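Local atomic coordinates of minor capsid protein (Cafeteriavirus-dependent mavirus, PDB entry 6G42), a protein that forms the penton building block of the mavirus capsid, a single jelly-roll protein that assembles as a pentamer and probably occupies the five-fold vertices. Residues 62-73 with 93-104; 210-218 with 229-237. All blocks are in the same frame, centred on the assembly; numbering follows the deposited sequence.

Interaction 1. Residues 62-73 with 93-104; sequences RLPLFKPAGHDY and FSTFVDEDGYMY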
loop_
_atom_site.group_PDB
_atom_site.type_symbol
_atom_site.label_atom_id
_atom_site.label_comp_id
_atom_site.label_asym_id
_atom_site.label_seq_id
_atom_site.Cartn_x
_atom_site.Cartn_y
_atom_site.Cartn_z
ATOM N N ARG C 62 24.089 -10.429 5.861
ATOM C CA ARG C 62 24.689 -9.092 5.764
ATOM C C ARG C 62 24.886 -8.705 4.305
ATOM O O ARG C 62 25.275 -9.538 3.488
ATOM C CB ARG C 62 26.027 -9.047 6.496
ATOM C CG ARG C 62 26.380 -7.656 6.985
ATOM C CD ARG C 62 27.836 -7.533 7.373
ATOM N NE ARG C 62 28.109 -6.249 8.017
ATOM C CZ ARG C 62 29.324 -5.776 8.300
ATOM N NH1 ARG C 62 30.423 -6.475 7.999
ATOM N NH2 ARG C 62 29.449 -4.587 8.888
ATOM N N LEU C 63 24.612 -7.443 3.984
ATOM C CA LEU C 63 24.787 -6.927 2.629
ATOM C C LEU C 63 25.511 -5.580 2.654
ATOM O O LEU C 63 25.306 -4.783 3.572
ATOM C CB LEU C 63 23.434 -6.778 1.935
ATOM C CG LEU C 63 22.655 -8.056 1.605
ATOM C CD1 LEU C 63 21.274 -7.695 1.073
ATOM C CD2 LEU C 63 23.387 -8.939 0.603
ATOM N N PRO C 64 26.371 -5.322 1.647
ATOM C CA PRO C 64 27.030 -4.022 1.575
ATOM C C PRO C 64 26.102 -2.910 1.108
ATOM O O PRO C 64 25.167 -3.153 0.339
ATOM C CB PRO C 64 28.157 -4.249 0.567
ATOM C CG PRO C 64 27.699 -5.385 -0.280
ATOM C CD PRO C 64 26.891 -6.260 0.633
ATOM N N LEU C 65 26.376 -1.703 1.592
ATOM C CA LEU C 65 25.601 -0.510 1.265
ATOM C C LEU C 65 26.243 0.389 0.195
ATOM O O LEU C 65 25.542 1.165 -0.453
ATOM C CB LEU C 65 25.360 0.306 2.539
ATOM C CG LEU C 65 24.789 -0.415 3.764
ATOM C CD1 LEU C 65 24.305 0.604 4.784
ATOM C CD2 LEU C 65 23.651 -1.358 3.409
ATOM N N PHE C 66 27.562 0.294 0.017
ATOM C CA PHE C 66 28.311 1.175 -0.890
ATOM C C PHE C 66 29.554 0.456 -1.427
ATOM O O PHE C 66 30.094 -0.435 -0.766
ATOM C CB PHE C 66 28.703 2.464 -0.159
ATOM C CG PHE C 66 29.239 3.544 -1.061
ATOM C CD1 PHE C 66 28.388 4.256 -1.898
ATOM C CD2 PHE C 66 30.595 3.864 -1.067
ATOM C CE1 PHE C 66 28.877 5.260 -2.732
ATOM C CE2 PHE C 66 31.088 4.872 -1.894
ATOM C CZ PHE C 66 30.229 5.569 -2.728
ATOM N N LYS C 67 29.987 0.844 -2.628
ATOM C CA LYS C 67 31.131 0.228 -3.313
ATOM C C LYS C 67 31.929 1.313 -4.041
ATOM O O LYS C 67 31.666 1.577 -5.212
ATOM C CB LYS C 67 30.635 -0.822 -4.306
ATOM C CG LYS C 67 31.727 -1.602 -5.024
ATOM C CD LYS C 67 31.126 -2.475 -6.108
ATOM C CE LYS C 67 32.107 -3.505 -6.620
ATOM N NZ LYS C 67 31.406 -4.515 -7.456
ATOM N N PRO C 68 32.921 1.931 -3.356
ATOM C CA PRO C 68 33.667 3.096 -3.876
ATOM C C PRO C 68 34.320 2.985 -5.259
ATOM O O PRO C 68 34.515 4.013 -5.912
ATOM C CB PRO C 68 34.756 3.298 -2.826
ATOM C CG PRO C 68 34.149 2.806 -1.570
ATOM C CD PRO C 68 33.339 1.613 -1.975
ATOM N N ALA C 69 34.664 1.773 -5.690
ATOM C CA ALA C 69 35.332 1.558 -6.981
ATOM C C ALA C 69 34.568 2.171 -8.160
ATOM O O ALA C 69 35.163 2.831 -9.007
ATOM C CB ALA C 69 35.559 0.071 -7.213
ATOM N N GLY C 70 33.254 1.968 -8.186
ATOM C CA GLY C 70 32.393 2.444 -9.273
ATOM C C GLY C 70 32.123 3.941 -9.346
ATOM O O GLY C 70 31.650 4.424 -10.380
ATOM N N HIS C 71 32.406 4.668 -8.263
ATOM C CA HIS C 71 32.170 6.117 -8.190
ATOM C C HIS C 71 33.483 6.905 -8.247
ATOM O O HIS C 71 34.486 6.486 -7.672
ATOM C CB HIS C 71 31.427 6.473 -6.898
ATOM C CG HIS C 71 30.261 5.580 -6.597
ATOM N ND1 HIS C 71 28.979 5.854 -7.022
ATOM C CD2 HIS C 71 30.186 4.419 -5.905
ATOM C CE1 HIS C 71 28.167 4.897 -6.610
ATOM N NE2 HIS C 71 28.873 4.015 -5.927
ATOM N N ASP C 72 33.458 8.046 -8.936
ATOM C CA ASP C 72 34.601 8.969 -9.017
ATOM C C ASP C 72 34.187 10.345 -8.502
ATOM O O ASP C 72 33.941 11.265 -9.281
ATOM C CB ASP C 72 35.110 9.079 -10.462
ATOM C CG ASP C 72 35.631 7.757 -11.010
ATOM O OD1 ASP C 72 36.390 7.056 -10.304
ATOM O OD2 ASP C 72 35.288 7.423 -12.165
ATOM N N TYR C 73 34.110 10.474 -7.183
ATOM C CA TYR C 73 33.652 11.714 -6.556
ATOM C C TYR C 73 34.776 12.740 -6.445
ATOM O O TYR C 73 35.946 12.376 -6.329
ATOM C CB TYR C 73 33.051 11.450 -5.164
ATOM C CG TYR C 73 31.786 10.592 -5.123
ATOM C CD1 TYR C 73 30.948 10.444 -6.241
ATOM C CD2 TYR C 73 31.406 9.958 -3.938
ATOM C CE1 TYR C 73 29.799 9.666 -6.180
ATOM C CE2 TYR C 73 30.258 9.181 -3.869
ATOM C CZ TYR C 73 29.458 9.035 -4.992
ATOM O OH TYR C 73 28.320 8.265 -4.929
ATOM N N PHE C 93 38.158 6.755 -0.264
ATOM C CA PHE C 93 37.453 5.778 0.579
ATOM C C PHE C 93 38.353 4.640 1.105
ATOM O O PHE C 93 37.887 3.788 1.869
ATOM C CB PHE C 93 36.259 5.195 -0.191
ATOM C CG PHE C 93 35.172 6.201 -0.483
ATOM C CD1 PHE C 93 34.204 6.500 0.473
ATOM C CD2 PHE C 93 35.112 6.846 -1.714
ATOM C CE1 PHE C 93 33.199 7.419 0.207
ATOM C CE2 PHE C 93 34.110 7.767 -1.984
ATOM C CZ PHE C 93 33.150 8.053 -1.023
ATOM N N SER C 94 39.637 4.652 0.740
ATOM C CA SER C 94 40.577 3.557 1.054
ATOM C C SER C 94 40.664 3.187 2.540
ATOM O O SER C 94 40.825 2.008 2.873
ATOM C CB SER C 94 41.977 3.897 0.526
ATOM O OG SER C 94 42.418 5.160 0.994
ATOM N N THR C 95 40.540 4.191 3.414
ATOM C CA THR C 95 40.586 3.987 4.874
ATOM C C THR C 95 39.294 3.454 5.512
ATOM O O THR C 95 39.290 3.156 6.706
ATOM C CB THR C 95 40.948 5.291 5.611
ATOM O OG1 THR C 95 39.947 6.283 5.355
ATOM C CG2 THR C 95 42.311 5.807 5.167
ATOM N N PHE C 96 38.212 3.352 4.731
ATOM C CA PHE C 96 36.896 2.893 5.226
ATOM C C PHE C 96 36.434 1.525 4.698
ATOM O O PHE C 96 35.428 0.989 5.169
ATOM C CB PHE C 96 35.831 3.932 4.873
ATOM C CG PHE C 96 36.074 5.283 5.480
ATOM C CD1 PHE C 96 36.841 6.232 4.814
ATOM C CD2 PHE C 96 35.528 5.614 6.715
ATOM C CE1 PHE C 96 37.062 7.488 5.370
ATOM C CE2 PHE C 96 35.744 6.865 7.275
ATOM C CZ PHE C 96 36.513 7.804 6.602
ATOM N N VAL C 97 37.179 0.956 3.757
ATOM C CA VAL C 97 36.722 -0.170 2.942
ATOM C C VAL C 97 37.218 -1.516 3.498
ATOM O O VAL C 97 38.295 -1.587 4.081
ATOM C CB VAL C 97 37.179 0.067 1.480
ATOM C CG1 VAL C 97 37.063 -1.169 0.612
ATOM C CG2 VAL C 97 36.354 1.179 0.860
ATOM N N ASP C 98 36.415 -2.570 3.314
ATOM C CA ASP C 98 36.791 -3.947 3.695
ATOM C C ASP C 98 37.627 -4.634 2.592
ATOM O O ASP C 98 37.934 -4.022 1.573
ATOM C CB ASP C 98 35.532 -4.773 4.068
ATOM C CG ASP C 98 34.823 -5.398 2.852
ATOM O OD1 ASP C 98 34.636 -4.718 1.821
ATOM O OD2 ASP C 98 34.440 -6.586 2.934
ATOM N N GLU C 99 37.986 -5.903 2.809
ATOM C CA GLU C 99 38.749 -6.714 1.833
ATOM C C GLU C 99 38.183 -6.699 0.412
ATOM O O GLU C 99 38.913 -6.442 -0.543
ATOM C CB GLU C 99 38.806 -8.179 2.281
ATOM C CG GLU C 99 39.693 -8.470 3.480
ATOM C CD GLU C 99 39.664 -9.937 3.898
ATOM O OE1 GLU C 99 38.613 -10.599 3.740
ATOM O OE2 GLU C 99 40.698 -10.431 4.397
ATOM N N ASP C 100 36.887 -6.986 0.289
ATOM C CA ASP C 100 36.230 -7.147 -1.022
ATOM C C ASP C 100 35.921 -5.841 -1.785
ATOM O O ASP C 100 35.506 -5.901 -2.947
ATOM C CB ASP C 100 34.948 -7.996 -0.881
ATOM C CG ASP C 100 35.239 -9.482 -0.637
ATOM O OD1 ASP C 100 36.141 -10.044 -1.293
ATOM O OD2 ASP C 100 34.549 -10.100 0.205
ATOM N N GLY C 101 36.120 -4.684 -1.151
ATOM C CA GLY C 101 35.910 -3.370 -1.793
ATOM C C GLY C 101 34.631 -2.622 -1.419
ATOM O O GLY C 101 34.234 -1.691 -2.122
ATOM N N TYR C 102 34.009 -3.010 -0.300
ATOM C CA TYR C 102 32.684 -2.523 0.110
ATOM C C TYR C 102 32.722 -1.757 1.433
ATOM O O TYR C 102 33.641 -1.929 2.233
ATOM C CB TYR C 102 31.719 -3.697 0.290
ATOM C CG TYR C 102 31.362 -4.469 -0.967
ATOM C CD1 TYR C 102 30.598 -3.887 -1.982
ATOM C CD2 TYR C 102 31.753 -5.798 -1.121
ATOM C CE1 TYR C 102 30.262 -4.601 -3.122
ATOM C CE2 TYR C 102 31.423 -6.519 -2.256
ATOM C CZ TYR C 102 30.677 -5.922 -3.251
ATOM O OH TYR C 102 30.355 -6.656 -4.372
ATOM N N MET C 103 31.702 -0.924 1.641
ATOM C CA MET C 103 31.411 -0.294 2.936
ATOM C C MET C 103 29.992 -0.685 3.353
ATOM O O MET C 103 29.190 -1.101 2.520
ATOM C CB MET C 103 31.545 1.223 2.849
ATOM C CG MET C 103 32.967 1.700 2.601
ATOM S SD MET C 103 33.057 3.390 1.973
ATOM C CE MET C 103 32.375 4.295 3.365
ATOM N N TYR C 104 29.697 -0.541 4.642
ATOM C CA TYR C 104 28.484 -1.115 5.244
ATOM C C TYR C 104 27.626 -0.136 6.066
ATOM O O TYR C 104 26.724 -0.557 6.790
ATOM C CB TYR C 104 28.884 -2.332 6.092
ATOM C CG TYR C 104 29.412 -3.482 5.259
ATOM C CD1 TYR C 104 30.745 -3.521 4.840
ATOM C CD2 TYR C 104 28.571 -4.528 4.870
ATOM C CE1 TYR C 104 31.222 -4.569 4.062
ATOM C CE2 TYR C 104 29.040 -5.579 4.091
ATOM C CZ TYR C 104 30.364 -5.598 3.692
ATOM O OH TYR C 104 30.819 -6.645 2.917
#
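L65 and F66 both donate their backbone N-H to M103 O, and M103 N returns a nearly straight bond to F66 O (2.9 Å, 173°), making a single antiparallel bridge. The L65 N-H lies in the M103 carbonyl plane, that of F66 above it. At one end R62, with CG anti to the backbone N (chi1 -154°) and chain extended to NE, lays its guanidinium flat on Y104, a cation-pi stack with R62 CZ 4.1 Å from the ring centroid and planes 17° apart, while NE forms a salt bridge with D247. P64 CB covers the opposite face of Y104, while P64 CG sits 3.8 Å from the Y102 ring centroid, over its face. K67 crosses the Y102 ring obliquely, K67 CD 3.8 Å from Y102 CE1; K67 NZ forms salt bridges with D281, D283 and E285, and Y102 OH hydrogen-bonds to D281. Farther on, F66 CE2 rests over a face of F93, whose edge meets Y73 CD2. P68 CG packs against F93 CB (3.5 Å) and V97, and M103 SD approaches the F66 ring obliquely in a Met-aromatic contact. Two consecutive residues facing one partner make a classic beta bulge, here where the chain leaves strand 49-62 for strand 74-79.

Interaction 2. Residues 210-218 with 229-237; sequences DLPVSYELL and DNTGVFLTN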
loop_
_atom_site.group_PDB
_atom_site.type_symbol
_atom_site.label_atom_id
_atom_site.label_comp_id
_atom_site.label_asym_id
_atom_site.label_seq_id
_atom_site.Cartn_x
_atom_site.Cartn_y
_atom_site.Cartn_z
ATOM N N ASP C 210 24.160 -28.037 -12.164
ATOM C CA ASP C 210 23.790 -29.402 -12.616
ATOM C C ASP C 210 22.281 -29.763 -12.699
ATOM O O ASP C 210 21.940 -30.932 -12.921
ATOM C CB ASP C 210 24.526 -30.434 -11.751
ATOM C CG ASP C 210 24.124 -30.377 -10.283
ATOM O OD1 ASP C 210 23.480 -29.387 -9.860
ATOM O OD2 ASP C 210 24.466 -31.330 -9.545
ATOM N N LEU C 211 21.388 -28.785 -12.532
ATOM C CA LEU C 211 19.950 -29.014 -12.722
ATOM C C LEU C 211 19.639 -28.929 -14.213
ATOM O O LEU C 211 19.927 -27.903 -14.827
ATOM C CB LEU C 211 19.118 -27.970 -11.973
ATOM C CG LEU C 211 17.586 -28.075 -12.062
ATOM C CD1 LEU C 211 17.051 -29.312 -11.360
ATOM C CD2 LEU C 211 16.946 -26.835 -11.464
ATOM N N PRO C 212 19.056 -29.997 -14.804
ATOM C CA PRO C 212 18.714 -29.928 -16.229
ATOM C C PRO C 212 17.534 -28.980 -16.483
ATOM O O PRO C 212 16.368 -29.394 -16.540
ATOM C CB PRO C 212 18.399 -31.383 -16.594
ATOM C CG PRO C 212 17.981 -32.013 -15.314
ATOM C CD PRO C 212 18.751 -31.322 -14.229
ATOM N N VAL C 213 17.876 -27.704 -16.615
ATOM C CA VAL C 213 16.914 -26.627 -16.791
ATOM C C VAL C 213 17.359 -25.757 -17.970
ATOM O O VAL C 213 18.554 -25.664 -18.271
ATOM C CB VAL C 213 16.772 -25.802 -15.483
ATOM C CG1 VAL C 213 18.028 -24.989 -15.186
ATOM C CG2 VAL C 213 15.552 -24.900 -15.530
ATOM N N SER C 214 16.398 -25.128 -18.633
ATOM C CA SER C 214 16.696 -24.260 -19.766
ATOM C C SER C 214 17.480 -23.036 -19.301
ATOM O O SER C 214 17.188 -22.465 -18.251
ATOM C CB SER C 214 15.406 -23.836 -20.465
ATOM O OG SER C 214 15.685 -23.335 -21.756
ATOM N N TYR C 215 18.481 -22.654 -20.083
ATOM C CA TYR C 215 19.350 -21.529 -19.760
ATOM C C TYR C 215 18.671 -20.249 -20.225
ATOM O O TYR C 215 17.875 -20.275 -21.151
ATOM C CB TYR C 215 20.701 -21.662 -20.479
ATOM C CG TYR C 215 21.650 -22.733 -19.942
ATOM C CD1 TYR C 215 21.290 -24.090 -19.929
ATOM C CD2 TYR C 215 22.933 -22.394 -19.485
ATOM C CE1 TYR C 215 22.162 -25.064 -19.456
ATOM C CE2 TYR C 215 23.811 -23.364 -19.012
ATOM C CZ TYR C 215 23.421 -24.696 -18.999
ATOM O OH TYR C 215 24.283 -25.663 -18.531
ATOM N N GLU C 216 18.989 -19.136 -19.573
ATOM C CA GLU C 216 18.600 -17.809 -20.060
ATOM C C GLU C 216 19.683 -17.317 -21.020
ATOM O O GLU C 216 20.851 -17.680 -20.875
ATOM C CB GLU C 216 18.429 -16.805 -18.906
ATOM C CG GLU C 216 17.353 -17.165 -17.874
ATOM C CD GLU C 216 16.893 -15.974 -17.030
ATOM O OE1 GLU C 216 17.622 -14.968 -16.935
ATOM O OE2 GLU C 216 15.794 -16.034 -16.443
ATOM N N LEU C 217 19.293 -16.493 -21.990
ATOM C CA LEU C 217 20.218 -15.971 -23.006
ATOM C C LEU C 217 20.842 -14.673 -22.511
ATOM O O LEU C 217 20.117 -13.769 -22.109
ATOM C CB LEU C 217 19.493 -15.731 -24.337
ATOM C CG LEU C 217 18.646 -16.878 -24.908
ATOM C CD1 LEU C 217 18.105 -16.485 -26.276
ATOM C CD2 LEU C 217 19.418 -18.186 -25.000
ATOM N N LEU C 218 22.175 -14.590 -22.566
ATOM C CA LEU C 218 22.955 -13.477 -21.984
ATOM C C LEU C 218 23.702 -12.658 -23.049
ATOM O O LEU C 218 23.938 -13.154 -24.147
ATOM C CB LEU C 218 23.962 -14.024 -20.962
ATOM C CG LEU C 218 23.441 -14.409 -19.574
ATOM C CD1 LEU C 218 24.517 -15.150 -18.795
ATOM C CD2 LEU C 218 22.976 -13.194 -18.789
ATOM N N ASP C 229 26.785 -15.907 -27.956
ATOM C CA ASP C 229 26.020 -17.121 -27.651
ATOM C C ASP C 229 26.161 -17.459 -26.156
ATOM O O ASP C 229 26.087 -18.625 -25.759
ATOM C CB ASP C 229 26.471 -18.288 -28.547
ATOM C CG ASP C 229 27.925 -18.699 -28.319
ATOM O OD1 ASP C 229 28.745 -17.855 -27.890
ATOM O OD2 ASP C 229 28.249 -19.879 -28.581
ATOM N N ASN C 230 26.344 -16.420 -25.338
ATOM C CA ASN C 230 26.530 -16.568 -23.898
ATOM C C ASN C 230 25.201 -16.964 -23.253
ATOM O O ASN C 230 24.146 -16.434 -23.614
ATOM C CB ASN C 230 27.062 -15.261 -23.295
ATOM C CG ASN C 230 27.571 -15.422 -21.862
ATOM O OD1 ASN C 230 27.594 -16.522 -21.302
ATOM N ND2 ASN C 230 27.981 -14.312 -21.262
ATOM N N THR C 231 25.265 -17.916 -22.322
ATOM C CA THR C 231 24.085 -18.437 -21.626
ATOM C C THR C 231 24.353 -18.588 -20.131
ATOM O O THR C 231 25.492 -18.486 -19.678
ATOM C CB THR C 231 23.625 -19.799 -22.201
ATOM O OG1 THR C 231 24.651 -20.782 -22.027
ATOM C CG2 THR C 231 23.280 -19.685 -23.678
ATOM N N GLY C 232 23.287 -18.814 -19.371
ATOM C CA GLY C 232 23.386 -19.023 -17.927
ATOM C C GLY C 232 22.116 -19.583 -17.308
ATOM O O GLY C 232 21.012 -19.325 -17.789
ATOM N N VAL C 233 22.288 -20.344 -16.228
ATOM C CA VAL C 233 21.184 -20.943 -15.479
ATOM C C VAL C 233 20.805 -20.003 -14.340
ATOM O O VAL C 233 21.607 -19.754 -13.439
ATOM C CB VAL C 233 21.565 -22.322 -14.910
ATOM C CG1 VAL C 233 20.421 -22.916 -14.099
ATOM C CG2 VAL C 233 21.953 -23.268 -16.041
ATOM N N PHE C 234 19.587 -19.474 -14.419
ATOM C CA PHE C 234 19.034 -18.547 -13.439
ATOM C C PHE C 234 17.642 -19.080 -13.098
ATOM O O PHE C 234 16.791 -19.163 -13.984
ATOM C CB PHE C 234 18.901 -17.138 -14.038
ATOM C CG PHE C 234 20.211 -16.412 -14.250
ATOM C CD1 PHE C 234 21.147 -16.864 -15.172
ATOM C CD2 PHE C 234 20.481 -15.226 -13.571
ATOM C CE1 PHE C 234 22.338 -16.182 -15.380
ATOM C CE2 PHE C 234 21.673 -14.538 -13.776
ATOM C CZ PHE C 234 22.602 -15.016 -14.682
ATOM N N LEU C 235 17.411 -19.444 -11.836
ATOM C CA LEU C 235 16.110 -19.990 -11.391
ATOM C C LEU C 235 15.110 -18.948 -10.869
ATOM O O LEU C 235 13.902 -19.149 -10.971
ATOM C CB LEU C 235 16.323 -21.083 -10.347
ATOM C CG LEU C 235 17.208 -22.254 -10.780
ATOM C CD1 LEU C 235 17.131 -23.358 -9.738
ATOM C CD2 LEU C 235 16.837 -22.802 -12.149
ATOM N N THR C 236 15.616 -17.867 -10.285
ATOM C CA THR C 236 14.802 -16.681 -10.003
ATOM C C THR C 236 15.699 -15.443 -9.913
ATOM O O THR C 236 16.897 -15.556 -9.653
ATOM C CB THR C 236 13.921 -16.844 -8.730
ATOM O OG1 THR C 236 12.958 -15.779 -8.656
ATOM C CG2 THR C 236 14.761 -16.867 -7.449
ATOM N N ASN C 237 15.095 -14.282 -10.160
ATOM C CA ASN C 237 15.749 -12.977 -10.083
ATOM C C ASN C 237 15.001 -12.128 -9.083
ATOM O O ASN C 237 13.916 -11.631 -9.393
ATOM C CB ASN C 237 15.661 -12.252 -11.420
ATOM C CG ASN C 237 16.703 -12.699 -12.403
ATOM O OD1 ASN C 237 16.939 -13.895 -12.576
ATOM N ND2 ASN C 237 17.317 -11.736 -13.089
#
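L218 against N230 and T231, E216 against G232 and F234, and Y215 against V233 bring the three largest buried areas of 210-218. L218 N donates to N230 O (2.9 Å). The L218 side chain lies along the partner backbone, with CB beside the N230 amide and CD1 passing 3.6 Å from T231 O toward the F234 ring. E216 and G232 form a hydrogen-bonded antiparallel pair: E216 N donates to G232 O, and G232 N answers to E216 O (3.1 Å). Next to it, L217 and T231 form a non-hydrogen-bonded pair with side chains on the other face from E216. The extended E216 chain brings CD to 3.8 Å from F234 CB, its carboxylate almost parallel to the F234 ring plane (9°). E216 OE1 accepts a hydrogen bond from N12, and OE2 forms a salt bridge with K300, both of one neighbouring subunit. Y215 CG stands anti to its own carbonyl carbon (chi1 -73°), placing the ring over V233: V233 CG2 lies 3.5 Å from the centroid, 12° off the normal, a CH-pi contact. G232 N meets the ring edge. Farther along, V213 and L211 pack against L235, which also touches L51 and V53 of strand 49-62. Strand 248-264 flanks V213 and S214, F234 and L235 lean on strand 201-207, and L217 makes backbone hydrogen bonds to the neighbouring subunit.

How the interactions relate
Along the chain, 62-73 and 93-104 both precede 210-218 and 229-237. The centres of the two interactions lie 30 Å apart and their nearest atoms about 13 Å, so they do not touch. Both adjoin strands 49-62 and 248-264, which pair in the four-stranded antiparallel sheet. Interaction 1 lies about 11 Å from the centre of the chain, against about 22 Å for interaction 2; it sits between this sheet and the five-stranded one holding 74-79 and 84-90, and packs against helix 106-120. The two short strands of interaction 2 form a separate pair. Both come near other subunits, interaction 1 through packing of R62 and H71, whereas interaction 2 adds a salt bridge and hydrogen bonds within the pentamer.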